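Local coordinates for cyanuric acid amidohydrolase (Azorhizobium caulinodans, PDB 4NQ3), which hydrolyses cyanuric acid, opening its s-triazine ring to give carboxybiuret, a step in the breakdown of atrazine and related compounds, at residues M1-T11 with P88-N99; P14-I24 with S51-L62. One frame throughout, in Å; residues are numbered along the deposited sequence.

Contact 1 of 2, residues M1-T11 with P88-N99. With SO4 (sulfate ion), chain D.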
loop_
_atom_site.group_PDB
_atom_site.type_symbol
_atom_site.label_atom_id
_atom_site.label_comp_id
_atom_site.label_asym_id
_atom_site.label_seq_id
_atom_site.Cartn_x
_atom_site.Cartn_y
_atom_site.Cartn_z
HETATM N N MSE A 1 7.606 49.030 12.894
HETATM C CA MSE A 1 8.328 48.062 12.058
HETATM C C MSE A 1 8.119 46.599 12.482
HETATM O O MSE A 1 8.548 46.205 13.561
HETATM C CB MSE A 1 9.828 48.375 12.068
HETATM C CG MSE A 1 10.359 49.087 10.812
HETATM SE SE MSE A 1 11.992 48.266 10.117
HETATM C CE MSE A 1 12.223 49.376 8.535
ATOM N N PRO A 2 7.491 45.784 11.616
ATOM C CA PRO A 2 7.118 44.389 11.889
ATOM C C PRO A 2 8.256 43.362 11.829
ATOM O O PRO A 2 9.224 43.490 11.079
ATOM C CB PRO A 2 6.110 44.084 10.788
ATOM C CG PRO A 2 6.549 44.933 9.663
ATOM C CD PRO A 2 7.059 46.205 10.274
ATOM N N ILE A 3 8.097 42.323 12.639
ATOM C CA ILE A 3 9.043 41.226 12.799
ATOM C C ILE A 3 8.422 39.872 12.452
ATOM O O ILE A 3 7.346 39.538 12.943
ATOM C CB ILE A 3 9.542 41.192 14.243
ATOM C CG1 ILE A 3 10.180 42.543 14.574
ATOM C CG2 ILE A 3 10.461 39.997 14.478
ATOM C CD1 ILE A 3 10.728 42.648 15.960
ATOM N N ALA A 4 9.089 39.072 11.634
ATOM C CA ALA A 4 8.602 37.712 11.407
ATOM C C ALA A 4 9.063 36.795 12.530
ATOM O O ALA A 4 10.236 36.768 12.901
ATOM C CB ALA A 4 9.072 37.171 10.062
ATOM N N LYS A 5 8.133 36.024 13.057
ATOM C CA LYS A 5 8.456 35.040 14.065
ATOM C C LYS A 5 7.988 33.694 13.516
ATOM O O LYS A 5 6.820 33.533 13.155
ATOM C CB LYS A 5 7.773 35.412 15.395
ATOM C CG LYS A 5 8.633 36.278 16.328
ATOM C CD LYS A 5 7.821 37.045 17.379
ATOM C CE LYS A 5 7.209 36.138 18.466
ATOM N NZ LYS A 5 6.147 36.803 19.330
ATOM N N VAL A 6 8.908 32.745 13.392
ATOM C CA VAL A 6 8.562 31.415 12.892
ATOM C C VAL A 6 8.740 30.351 13.966
ATOM O O VAL A 6 9.836 30.208 14.525
ATOM C CB VAL A 6 9.407 31.051 11.677
ATOM C CG1 VAL A 6 9.088 29.649 11.209
ATOM C CG2 VAL A 6 9.162 32.052 10.589
ATOM N N HIS A 7 7.681 29.595 14.238
ATOM C CA HIS A 7 7.684 28.622 15.339
ATOM C C HIS A 7 7.515 27.188 14.862
ATOM O O HIS A 7 6.497 26.873 14.263
ATOM C CB HIS A 7 6.553 28.924 16.323
ATOM C CG HIS A 7 6.584 30.305 16.894
ATOM N ND1 HIS A 7 7.396 30.655 17.953
ATOM C CD2 HIS A 7 5.905 31.428 16.549
ATOM C CE1 HIS A 7 7.211 31.932 18.238
ATOM N NE2 HIS A 7 6.311 32.424 17.401
ATOM N N ARG A 8 8.474 26.311 15.141
ATOM C CA ARG A 8 8.306 24.907 14.753
ATOM C C ARG A 8 7.803 24.058 15.940
ATOM O O ARG A 8 8.472 23.915 16.953
ATOM C CB ARG A 8 9.602 24.339 14.199
ATOM C CG ARG A 8 9.397 23.179 13.259
ATOM C CD ARG A 8 10.693 22.827 12.476
ATOM N NE ARG A 8 11.722 22.370 13.404
ATOM C CZ ARG A 8 13.037 22.467 13.231
ATOM N NH1 ARG A 8 13.573 23.003 12.141
ATOM N NH2 ARG A 8 13.824 22.003 14.185
ATOM N N ILE A 9 6.601 23.525 15.819
ATOM C CA ILE A 9 5.971 22.820 16.915
ATOM C C ILE A 9 5.759 21.327 16.605
ATOM O O ILE A 9 5.181 20.976 15.580
ATOM C CB ILE A 9 4.628 23.488 17.263
ATOM C CG1 ILE A 9 4.884 24.941 17.666
ATOM C CG2 ILE A 9 3.896 22.731 18.379
ATOM C CD1 ILE A 9 3.652 25.730 17.984
ATOM N N ALA A 10 6.245 20.446 17.476
ATOM C CA ALA A 10 5.994 19.015 17.306
ATOM C C ALA A 10 4.500 18.648 17.520
ATOM O O ALA A 10 3.768 19.355 18.197
ATOM C CB ALA A 10 6.854 18.237 18.238
ATOM N N THR A 11 4.051 17.561 16.903
ATOM C CA THR A 11 2.683 17.049 17.056
ATOM C C THR A 11 2.723 15.519 17.140
ATOM O O THR A 11 3.467 14.863 16.398
ATOM C CB THR A 11 1.783 17.441 15.875
ATOM O OG1 THR A 11 2.278 16.780 14.702
ATOM C CG2 THR A 11 1.800 18.958 15.621
ATOM N N PRO A 88 6.502 14.549 11.753
ATOM C CA PRO A 88 5.308 15.401 11.727
ATOM C C PRO A 88 5.397 16.623 12.632
ATOM O O PRO A 88 5.724 16.499 13.820
ATOM C CB PRO A 88 4.201 14.457 12.201
ATOM C CG PRO A 88 4.710 13.101 11.868
ATOM C CD PRO A 88 6.177 13.155 12.075
ATOM N N HIS A 89 5.074 17.785 12.071
ATOM C CA HIS A 89 5.145 19.056 12.803
ATOM C C HIS A 89 4.321 20.183 12.187
ATOM O O HIS A 89 3.860 20.078 11.048
ATOM C CB HIS A 89 6.590 19.510 12.889
ATOM C CG HIS A 89 7.187 19.810 11.558
ATOM N ND1 HIS A 89 7.600 18.818 10.698
ATOM C CD2 HIS A 89 7.419 20.982 10.925
ATOM C CE1 HIS A 89 8.079 19.365 9.592
ATOM N NE2 HIS A 89 7.983 20.679 9.707
ATOM N N PHE A 90 4.128 21.244 12.966
ATOM C CA PHE A 90 3.543 22.498 12.484
ATOM C C PHE A 90 4.618 23.589 12.368
ATOM O O PHE A 90 5.541 23.650 13.165
ATOM C CB PHE A 90 2.435 22.992 13.419
ATOM C CG PHE A 90 1.243 22.101 13.462
ATOM C CD1 PHE A 90 0.787 21.478 12.314
ATOM C CD2 PHE A 90 0.579 21.870 14.661
ATOM C CE1 PHE A 90 -0.323 20.630 12.360
ATOM C CE2 PHE A 90 -0.535 21.030 14.721
ATOM C CZ PHE A 90 -0.988 20.409 13.575
ATOM N N LEU A 91 4.482 24.447 11.373
ATOM C CA LEU A 91 5.292 25.636 11.221
ATOM C C LEU A 91 4.399 26.865 11.358
ATOM O O LEU A 91 3.631 27.170 10.436
ATOM C CB LEU A 91 5.935 25.632 9.858
ATOM C CG LEU A 91 7.273 26.302 9.805
ATOM C CD1 LEU A 91 8.081 25.797 10.978
ATOM C CD2 LEU A 91 7.896 25.928 8.483
ATOM N N VAL A 92 4.461 27.574 12.483
ATOM C CA VAL A 92 3.598 28.745 12.653
ATOM C C VAL A 92 4.334 30.020 12.290
ATOM O O VAL A 92 5.423 30.274 12.795
ATOM C CB VAL A 92 3.080 28.894 14.078
ATOM C CG1 VAL A 92 2.223 30.149 14.162
ATOM C CG2 VAL A 92 2.248 27.690 14.456
ATOM N N PHE A 93 3.729 30.807 11.409
ATOM C CA PHE A 93 4.276 32.077 10.926
ATOM C C PHE A 93 3.538 33.238 11.567
ATOM O O PHE A 93 2.346 33.437 11.291
ATOM C CB PHE A 93 4.142 32.164 9.410
ATOM C CG PHE A 93 5.044 31.224 8.667
ATOM C CD1 PHE A 93 6.364 31.572 8.400
ATOM C CD2 PHE A 93 4.573 29.999 8.223
ATOM C CE1 PHE A 93 7.204 30.700 7.703
ATOM C CE2 PHE A 93 5.401 29.116 7.525
ATOM C CZ PHE A 93 6.721 29.469 7.263
ATOM N N GLU A 94 4.234 34.006 12.404
ATOM C CA GLU A 94 3.627 35.093 13.164
ATOM C C GLU A 94 4.203 36.429 12.746
ATOM O O GLU A 94 5.373 36.516 12.450
ATOM C CB GLU A 94 3.873 34.860 14.657
ATOM C CG GLU A 94 3.248 35.871 15.610
ATOM C CD GLU A 94 3.671 35.628 17.060
ATOM O OE1 GLU A 94 4.533 34.745 17.265
ATOM O OE2 GLU A 94 3.161 36.309 17.990
ATOM N N ARG A 95 3.382 37.465 12.683
ATOM C CA ARG A 95 3.881 38.824 12.482
ATOM C C ARG A 95 3.830 39.574 13.826
ATOM O O ARG A 95 2.779 39.619 14.459
ATOM C CB ARG A 95 3.041 39.549 11.420
ATOM C CG ARG A 95 3.412 41.007 11.158
ATOM C CD ARG A 95 2.528 41.642 10.082
ATOM N NE ARG A 95 1.128 41.610 10.486
ATOM C CZ ARG A 95 0.093 41.586 9.642
ATOM N NH1 ARG A 95 0.303 41.576 8.326
ATOM N NH2 ARG A 95 -1.158 41.546 10.115
ATOM N N ALA A 96 4.942 40.161 14.266
ATOM C CA ALA A 96 4.968 40.894 15.532
ATOM C C ALA A 96 5.548 42.294 15.289
ATOM O O ALA A 96 6.011 42.559 14.188
ATOM C CB ALA A 96 5.766 40.145 16.568
ATOM N N GLU A 97 5.534 43.188 16.287
ATOM C CA GLU A 97 6.019 44.566 16.075
ATOM C C GLU A 97 7.294 44.840 16.876
ATOM O O GLU A 97 7.351 44.577 18.070
ATOM C CB GLU A 97 4.960 45.626 16.432
ATOM C CG GLU A 97 3.556 45.359 15.931
ATOM C CD GLU A 97 2.852 44.281 16.754
ATOM O OE1 GLU A 97 3.387 43.919 17.827
ATOM O OE2 GLU A 97 1.773 43.790 16.338
ATOM N N GLY A 98 8.315 45.363 16.201
ATOM C CA GLY A 98 9.575 45.718 16.831
ATOM C C GLY A 98 9.763 47.217 16.796
ATOM O O GLY A 98 8.784 47.955 16.712
ATOM N N ASN A 99 11.022 47.658 16.829
ATOM C CA ASN A 99 11.392 49.079 16.965
ATOM C C ASN A 99 10.761 50.031 15.939
ATOM O O ASN A 99 10.513 51.205 16.229
ATOM C CB ASN A 99 12.918 49.213 16.896
ATOM C CG ASN A 99 13.639 47.980 17.433
ATOM O OD1 ASN A 99 13.169 46.849 17.279
ATOM N ND2 ASN A 99 14.786 48.197 18.067
HETATM S S SO4 D . -3.007 41.124 6.706
HETATM O O1 SO4 D . -4.278 41.789 6.397
HETATM O O2 SO4 D . -1.852 41.886 6.210
HETATM O O3 SO4 D . -2.906 40.955 8.162
HETATM O O4 SO4 D . -3.017 39.824 6.026
HETATM O O HOH W 1 8.384 51.230 14.391
#
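His-7 and Lys-5 of strand 2-10 both reach the carboxylate of Glu-94 on strand 89-97, its antiparallel neighbour in the four-stranded sheet of repeating unit A. His-7 NE2 donates to Glu-94 OE1 at 2.9 Å, with the oxygen at the imidazole edge, near the ring plane, although the carboxylate is turned 41° from that plane. Lys-5 runs alongside Glu-94, its chain bent at CG-CD (chi3 70°), and NZ closes a long, weak salt bridge to OE2 at 3.3 Å. OE2 also accepts from the backbone N of Ala-30. Regular paired backbone bonds run from Ile-3/Ala-96 to Ile-9/Phe-90. An apolar cluster forms on the face of Val-6, Leu-91 and Phe-93, where Val-6 CG2 lies 3.6 Å from Phe-93 CD1 and strand 281-286 adds Ile-281. At the Phe-90 end, Thr-11 CG2 sits over one ring face, 3.5 Å from the centroid. The opposite end is looser: Met-1, Gly-98 and Asn-99 are poorly ordered, and a water accepts from Met-1 N and donates weakly to Asn-99 O. The exposed Arg-95 shares a sulfate, probably from the crystallisation liquor, with Arg-111, its NH2 2.7 Å from sulfate O3. With an alanine at Glu-94, the His-7 imidazole would probably be free to turn and the Lys-5 ammonium would lose its carboxylate. The carboxylate thus serves an imidazole, an ammonium and a backbone N-H, likely favouring its ionised form.

Contact 2 of 2, residues P14-I24 with S51-L62. With BR8 (barbituric acid), chain C.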
loop_
_atom_site.group_PDB
_atom_site.type_symbol
_atom_site.label_atom_id
_atom_site.label_comp_id
_atom_site.label_asym_id
_atom_site.label_seq_id
_atom_site.Cartn_x
_atom_site.Cartn_y
_atom_site.Cartn_z
ATOM N N PRO A 14 -2.388 14.148 14.096
ATOM C CA PRO A 14 -2.855 15.294 13.317
ATOM C C PRO A 14 -3.680 16.273 14.151
ATOM O O PRO A 14 -3.644 17.475 13.906
ATOM C CB PRO A 14 -3.711 14.644 12.241
ATOM C CG PRO A 14 -3.112 13.293 12.073
ATOM C CD PRO A 14 -2.747 12.876 13.456
ATOM N N ASP A 15 -4.381 15.769 15.152
ATOM C CA ASP A 15 -5.249 16.610 15.948
ATOM C C ASP A 15 -4.592 17.110 17.213
ATOM O O ASP A 15 -5.283 17.620 18.088
ATOM C CB ASP A 15 -6.521 15.864 16.333
ATOM C CG ASP A 15 -6.249 14.616 17.165
ATOM O OD1 ASP A 15 -5.161 14.019 17.049
ATOM O OD2 ASP A 15 -7.123 14.250 17.974
ATOM N N ASP A 16 -3.277 16.912 17.339
ATOM C CA ASP A 16 -2.517 17.359 18.523
ATOM C C ASP A 16 -2.113 18.828 18.416
ATOM O O ASP A 16 -1.091 19.179 17.820
ATOM C CB ASP A 16 -1.261 16.504 18.734
ATOM C CG ASP A 16 -0.426 16.988 19.913
ATOM O OD1 ASP A 16 -1.006 17.643 20.803
ATOM O OD2 ASP A 16 0.794 16.706 19.985
ATOM N N VAL A 17 -2.927 19.702 18.976
ATOM C CA VAL A 17 -2.618 21.111 18.886
ATOM C C VAL A 17 -2.047 21.554 20.242
ATOM O O VAL A 17 -1.906 22.745 20.529
ATOM C CB VAL A 17 -3.876 21.942 18.464
ATOM C CG1 VAL A 17 -4.349 21.517 17.083
ATOM C CG2 VAL A 17 -5.000 21.760 19.468
ATOM N N SER A 18 -1.730 20.586 21.087
ATOM C CA SER A 18 -1.299 20.893 22.454
ATOM C C SER A 18 -0.092 21.847 22.528
ATOM O O SER A 18 0.002 22.671 23.440
ATOM C CB SER A 18 -1.005 19.596 23.203
ATOM O OG SER A 18 0.157 18.955 22.712
ATOM N N GLY A 19 0.834 21.734 21.584
ATOM C CA GLY A 19 2.034 22.529 21.660
ATOM C C GLY A 19 1.735 23.932 21.206
ATOM O O GLY A 19 2.347 24.899 21.669
ATOM N N LEU A 20 0.785 24.060 20.290
ATOM C CA LEU A 20 0.427 25.389 19.845
ATOM C C LEU A 20 -0.365 26.073 20.956
ATOM O O LEU A 20 -0.180 27.269 21.197
ATOM C CB LEU A 20 -0.364 25.348 18.540
ATOM C CG LEU A 20 -0.946 26.716 18.158
ATOM C CD1 LEU A 20 0.135 27.784 18.205
ATOM C CD2 LEU A 20 -1.591 26.673 16.780
ATOM N N ALA A 21 -1.229 25.323 21.645
ATOM C CA ALA A 21 -1.917 25.837 22.835
ATOM C C ALA A 21 -0.947 26.379 23.877
ATOM O O ALA A 21 -1.144 27.463 24.419
ATOM C CB ALA A 21 -2.755 24.772 23.456
ATOM N N ALA A 22 0.090 25.606 24.175
ATOM C CA ALA A 22 1.065 25.988 25.195
ATOM C C ALA A 22 1.840 27.223 24.767
ATOM O O ALA A 22 2.127 28.094 25.595
ATOM C CB ALA A 22 2.019 24.851 25.492
ATOM N N ALA A 23 2.197 27.297 23.485
ATOM C CA ALA A 23 2.946 28.447 23.013
ATOM C C ALA A 23 2.085 29.686 23.142
ATOM O O ALA A 23 2.595 30.746 23.473
ATOM C CB ALA A 23 3.400 28.261 21.589
ATOM N N ILE A 24 0.775 29.546 22.961
ATOM C CA ILE A 24 -0.115 30.699 23.090
ATOM C C ILE A 24 -0.299 31.074 24.541
ATOM O O ILE A 24 -0.251 32.238 24.900
ATOM C CB ILE A 24 -1.495 30.435 22.485
ATOM C CG1 ILE A 24 -1.373 30.277 20.982
ATOM C CG2 ILE A 24 -2.462 31.538 22.869
ATOM C CD1 ILE A 24 -2.635 29.916 20.336
ATOM N N SER A 51 -5.764 13.083 7.260
ATOM C CA SER A 51 -5.020 13.654 8.356
ATOM C C SER A 51 -4.952 15.176 8.157
ATOM O O SER A 51 -4.947 15.927 9.123
ATOM C CB SER A 51 -3.635 13.029 8.451
ATOM O OG SER A 51 -2.796 13.476 7.405
ATOM N N ARG A 52 -4.956 15.621 6.900
ATOM C CA ARG A 52 -4.898 17.043 6.553
ATOM C C ARG A 52 -6.118 17.774 7.102
ATOM O O ARG A 52 -5.994 18.765 7.823
ATOM C CB ARG A 52 -4.822 17.240 5.027
ATOM C CG ARG A 52 -3.499 16.812 4.393
ATOM C CD ARG A 52 -3.459 17.017 2.889
ATOM N NE ARG A 52 -4.619 16.422 2.253
ATOM C CZ ARG A 52 -4.574 15.532 1.274
ATOM N NH1 ARG A 52 -3.407 15.128 0.793
ATOM N NH2 ARG A 52 -5.699 15.058 0.767
ATOM N N GLY A 53 -7.301 17.297 6.719
ATOM C CA GLY A 53 -8.541 17.921 7.132
ATOM C C GLY A 53 -8.731 17.856 8.631
ATOM O O GLY A 53 -9.210 18.821 9.249
ATOM N N PHE A 54 -8.308 16.740 9.215
ATOM C CA PHE A 54 -8.345 16.548 10.661
ATOM C C PHE A 54 -7.504 17.614 11.388
ATOM O O PHE A 54 -7.962 18.216 12.356
ATOM C CB PHE A 54 -7.856 15.130 10.996
ATOM C CG PHE A 54 -8.177 14.674 12.382
ATOM C CD1 PHE A 54 -9.056 15.385 13.184
ATOM C CD2 PHE A 54 -7.622 13.521 12.885
ATOM C CE1 PHE A 54 -9.363 14.952 14.473
ATOM C CE2 PHE A 54 -7.935 13.093 14.169
ATOM C CZ PHE A 54 -8.797 13.815 14.959
ATOM N N ALA A 55 -6.278 17.862 10.918
ATOM C CA ALA A 55 -5.438 18.906 11.515
ATOM C C ALA A 55 -6.085 20.287 11.335
ATOM O O ALA A 55 -6.023 21.130 12.231
ATOM C CB ALA A 55 -4.057 18.901 10.908
ATOM N N VAL A 56 -6.684 20.526 10.170
ATOM C CA VAL A 56 -7.271 21.823 9.878
ATOM C C VAL A 56 -8.394 22.098 10.853
ATOM O O VAL A 56 -8.425 23.142 11.510
ATOM C CB VAL A 56 -7.798 21.911 8.443
ATOM C CG1 VAL A 56 -8.636 23.128 8.284
ATOM C CG2 VAL A 56 -6.619 21.959 7.445
ATOM N N GLN A 57 -9.292 21.129 10.985
ATOM C CA GLN A 57 -10.421 21.259 11.894
ATOM C C GLN A 57 -9.932 21.538 13.288
ATOM O O GLN A 57 -10.453 22.397 13.978
ATOM C CB GLN A 57 -11.265 19.991 11.879
ATOM C CG GLN A 57 -12.636 20.150 12.463
ATOM C CD GLN A 57 -13.467 18.895 12.307
ATOM O OE1 GLN A 57 -13.117 17.815 12.833
ATOM N NE2 GLN A 57 -14.596 19.031 11.607
ATOM N N SER A 58 -8.904 20.814 13.697
ATOM C CA SER A 58 -8.384 20.956 15.041
ATOM C C SER A 58 -7.786 22.321 15.250
ATOM O O SER A 58 -7.975 22.940 16.310
ATOM C CB SER A 58 -7.352 19.886 15.313
ATOM O OG SER A 58 -8.000 18.633 15.253
ATOM N N LEU A 59 -7.064 22.787 14.235
ATOM C CA LEU A 59 -6.451 24.092 14.297
ATOM C C LEU A 59 -7.507 25.181 14.258
ATOM O O LEU A 59 -7.417 26.146 15.016
ATOM C CB LEU A 59 -5.467 24.255 13.155
ATOM C CG LEU A 59 -4.112 23.610 13.416
ATOM C CD1 LEU A 59 -3.243 23.648 12.143
ATOM C CD2 LEU A 59 -3.425 24.278 14.603
ATOM N N GLN A 60 -8.523 25.003 13.407
ATOM C CA GLN A 60 -9.624 25.960 13.299
ATOM C C GLN A 60 -10.352 26.128 14.647
ATOM O O GLN A 60 -10.595 27.266 15.084
ATOM C CB GLN A 60 -10.606 25.527 12.226
ATOM C CG GLN A 60 -10.268 25.922 10.812
ATOM C CD GLN A 60 -11.178 25.207 9.782
ATOM O OE1 GLN A 60 -11.957 24.310 10.136
ATOM N NE2 GLN A 60 -11.100 25.628 8.513
HETATM N N MSE A 61 -10.674 25.005 15.304
HETATM C CA MSE A 61 -11.262 25.017 16.643
HETATM C C MSE A 61 -10.444 25.785 17.662
HETATM O O MSE A 61 -10.980 26.636 18.368
HETATM C CB MSE A 61 -11.462 23.609 17.169
HETATM C CG MSE A 61 -12.658 22.905 16.586
HETATM SE SE MSE A 61 -12.597 21.052 17.144
HETATM C CE MSE A 61 -13.291 21.377 18.949
ATOM N N LEU A 62 -9.153 25.495 17.758
ATOM C CA LEU A 62 -8.307 26.235 18.689
ATOM C C LEU A 62 -8.253 27.744 18.353
ATOM O O LEU A 62 -8.376 28.595 19.243
ATOM C CB LEU A 62 -6.898 25.649 18.706
ATOM C CG LEU A 62 -5.900 26.235 19.691
ATOM C CD1 LEU A 62 -4.819 25.261 19.839
ATOM C CD2 LEU A 62 -5.317 27.451 19.088
HETATM N N1 BR8 C . -0.459 17.099 -1.003
HETATM C C2 BR8 C . -0.041 16.630 0.194
HETATM O O2 BR8 C . -0.878 16.418 1.050
HETATM N N3 BR8 C . 1.285 16.394 0.422
HETATM C C4 BR8 C . 2.268 16.623 -0.575
HETATM O O4 BR8 C . 3.448 16.391 -0.335
HETATM C C5 BR8 C . 1.931 17.191 -1.956
HETATM C C6 BR8 C . 0.423 17.382 -2.042
HETATM O O8 BR8 C . -0.058 17.799 -3.071
#
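Val-17 and Leu-62 meet where helix 18-25 packs beside helix 51-67, the two helices forming a layer on one face of the mixed four-stranded sheet of repeating unit A, an alpha/beta unit. The short segments run nearly parallel, 23° apart, with axes 11.0 Å from each other. Leu-62 CD1 presses on Val-17 CG2 at 3.5 Å, the two side chains pointing opposite ways as they pass. The other Leu-62 methyl, CD2, faces Ile-24 CD1. Leu-59 CD2 touches both Val-17 CG1 and Leu-20 CD2, 3.7 Å from the latter. Toward the loop, Asp-15 CB rides over one face of the Phe-54 ring in a CH-pi contact, 3.7 Å from the centroid, while Asp-15 OD1 bonds Ser-13 OG. Phe-54 CG is anti to the backbone N (chi1 -165°), which brings the ring face against Asp-15 CB, and Phe-54 of a neighbouring subunit meets this ring. One turn nearer the start of helix 51-67, Pro-14 CG packs on Ser-51 CB. Behind this shell, Ile-37 and Met-78 of the sheet support Leu-59, and Asp-16 forms an Asx turn, OD1 accepting from Ser-18 N and, through its syn lone pair, from Ser-18 OG. Arg-52, outside the helix packing, belongs to the substrate site, its NE in a salt bridge with Glu-230. There Arg-52 NH1 donates to O2 of the bound barbituric acid at 2.9 Å, with an N-H...O angle of 154°.

The two contacts lie in repeating unit A, their centres about 16 Å apart, with contact 2 nested along the chain inside the loop that contact 1 closes. Strand 2-10 is followed, after a loop, by helix 18-25; strand 34-41, helix 51-67 and strand 75-80 follow before strand 89-97 returns to pair with the first strand. Contact 1 thus joins the ends of the unit, while contact 2 pairs its two helices. They touch where Ile-9 CD1 packs 3.7 Å from Leu-20 CA and Phe-90 meets the backbone of Asp-16. The same 1-4-2-3 strand order recurs in two further sheets, in line with the threefold repeat around the active site.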